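Local coordinates for protein putative alpha-L-fucosidase (Bacteroides thetaiotaomicron VPI-5482, PDB 3GZA) that is a family 29 glycoside hydrolase that probably cleaves alpha-L-fucosidic linkages, at residues A[87-92]-A[163-168]. Numbering follows the deposited sequence.
Sequences GLWQSD and EKMVTE. With EDO (1,2-ethanediol), chain K.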
# COMPACT_ATOMS: atom_id res chain seq x y z
N GLY A 87 -3.66 -3.50 -7.74
CA GLY A 87 -4.96 -3.57 -8.33
C GLY A 87 -5.16 -2.72 -9.58
O GLY A 87 -4.81 -1.56 -9.61
N LEU A 88 -5.76 -3.31 -10.60
CA LEU A 88 -5.96 -2.67 -11.91
C LEU A 88 -7.24 -1.84 -12.01
O LEU A 88 -7.87 -1.76 -13.07
CB LEU A 88 -5.93 -3.72 -13.03
CG LEU A 88 -4.65 -4.57 -13.09
CD1 LEU A 88 -4.75 -5.46 -14.36
CD2 LEU A 88 -3.41 -3.69 -13.12
N TRP A 89 -7.61 -1.13 -10.94
CA TRP A 89 -8.78 -0.28 -10.94
C TRP A 89 -8.52 0.91 -10.02
O TRP A 89 -7.51 0.95 -9.31
CB TRP A 89 -10.07 -1.04 -10.58
CG TRP A 89 -10.31 -1.39 -9.13
CD1 TRP A 89 -11.18 -0.77 -8.28
CD2 TRP A 89 -9.69 -2.44 -8.35
NE1 TRP A 89 -11.17 -1.39 -7.07
CE2 TRP A 89 -10.27 -2.41 -7.08
CE3 TRP A 89 -8.77 -3.44 -8.64
CZ2 TRP A 89 -9.87 -3.28 -6.07
CZ3 TRP A 89 -8.40 -4.35 -7.63
CH2 TRP A 89 -8.95 -4.25 -6.36
N GLN A 90 -9.48 1.83 -10.01
CA GLN A 90 -9.48 3.01 -9.12
C GLN A 90 -10.10 2.59 -7.78
O GLN A 90 -11.28 2.77 -7.54
CB GLN A 90 -10.28 4.13 -9.71
CG GLN A 90 -9.56 4.78 -10.88
CD GLN A 90 -8.41 5.71 -10.47
OE1 GLN A 90 -8.60 6.63 -9.67
NE2 GLN A 90 -7.23 5.46 -11.03
N SER A 91 -9.26 2.08 -6.87
CA SER A 91 -9.79 1.62 -5.59
C SER A 91 -9.63 2.70 -4.52
O SER A 91 -8.70 3.49 -4.58
CB SER A 91 -9.01 0.40 -5.08
OG SER A 91 -9.51 -0.09 -3.85
N ASP A 92 -10.60 2.73 -3.61
CA ASP A 92 -10.56 3.63 -2.45
C ASP A 92 -10.18 2.90 -1.16
O ASP A 92 -10.26 3.48 -0.06
CB ASP A 92 -11.92 4.27 -2.30
CG ASP A 92 -12.32 5.03 -3.56
OD1 ASP A 92 -11.51 5.87 -4.01
OD2 ASP A 92 -13.45 4.81 -4.07
N GLU A 163 -12.98 -7.93 1.55
CA GLU A 163 -14.44 -7.70 1.46
C GLU A 163 -14.71 -6.35 0.77
O GLU A 163 -15.58 -6.25 -0.11
CB GLU A 163 -15.09 -7.76 2.84
CG GLU A 163 -15.08 -9.18 3.43
CD GLU A 163 -15.29 -9.26 4.90
OE1 GLU A 163 -15.57 -8.23 5.54
OE2 GLU A 163 -15.15 -10.38 5.45
N LYS A 164 -13.97 -5.33 1.18
CA LYS A 164 -14.16 -4.01 0.57
C LYS A 164 -13.75 -3.97 -0.91
O LYS A 164 -14.45 -3.34 -1.71
CB LYS A 164 -13.45 -2.93 1.37
CG LYS A 164 -14.14 -2.62 2.69
CD LYS A 164 -13.34 -1.60 3.45
CE LYS A 164 -13.99 -1.14 4.74
NZ LYS A 164 -13.05 -0.14 5.39
N MSE A 165 -12.68 -4.63 -1.28
CA MSE A 165 -12.24 -4.71 -2.67
C MSE A 165 -13.31 -5.41 -3.50
O MSE A 165 -13.70 -4.94 -4.56
CB MSE A 165 -10.90 -5.41 -2.83
CG MSE A 165 -9.70 -4.60 -2.30
SE MSE A 165 -8.01 -5.40 -2.76
CE MSE A 165 -8.05 -6.98 -1.76
N VAL A 166 -13.81 -6.53 -2.97
CA VAL A 166 -14.87 -7.29 -3.65
C VAL A 166 -16.09 -6.42 -3.80
O VAL A 166 -16.74 -6.43 -4.83
CB VAL A 166 -15.13 -8.60 -2.93
CG1 VAL A 166 -16.37 -9.36 -3.48
CG2 VAL A 166 -13.91 -9.54 -2.99
N THR A 167 -16.40 -5.64 -2.79
CA THR A 167 -17.59 -4.78 -2.86
C THR A 167 -17.42 -3.75 -3.98
O THR A 167 -18.37 -3.51 -4.76
CB THR A 167 -17.86 -4.08 -1.51
OG1 THR A 167 -18.07 -5.08 -0.50
CG2 THR A 167 -19.15 -3.21 -1.56
N GLU A 168 -16.25 -3.14 -4.07
CA GLU A 168 -16.03 -2.16 -5.15
C GLU A 168 -16.25 -2.81 -6.50
O GLU A 168 -16.91 -2.24 -7.40
CB GLU A 168 -14.60 -1.58 -5.09
CG GLU A 168 -14.36 -0.67 -3.92
CD GLU A 168 -12.96 -0.09 -3.87
OE1 GLU A 168 -12.04 -0.69 -4.42
OE2 GLU A 168 -12.81 0.99 -3.21
C1 EDO K . -10.14 -2.86 6.07
O1 EDO K . -11.36 -2.16 6.54
C2 EDO K . -9.65 -1.98 4.88
O2 EDO K . -8.82 -0.92 5.30
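The carboxylate of E168 takes three hydrogen bonds from the loop segment 87-92. E168 OE1 accepts from two donors, S91 OG at 2.7 Å and W89 NE1 at 2.9 Å. S91 OG comes in on the syn lone pair, while the indole N-H arrives 36° above the carboxylate plane. E168 OE2 accepts from the backbone D92 N at 2.8 Å. The E168 chain is extended beyond CG and carries its carboxylate across from helix 148-171. The carboxylate lies at the N-H edge of the indole, with its plane 88° from that of the ring. S91 CB sits over one face of the W89 ring, toward its rim. M165, a selenomethionine, makes a Met-aromatic contact at the ring edge, with M165 SE 3.9 Å from W89 CH2. D92 OD2 is 4.0 Å from E168 OE2. R172 forms a salt bridge with D92 and a long, weak ion pair with E168, which probably eases this closeness. A glutamine in place of E168 would probably set an amide N-H against W89 NE1 or D92 N, leaving that donor without an acceptor, and would remove the charge facing R172. Three loop donors thus satisfy both oxygens of a buried carboxylate, holding the loop after strand 75-79 of the TIM barrel against helix 148-171.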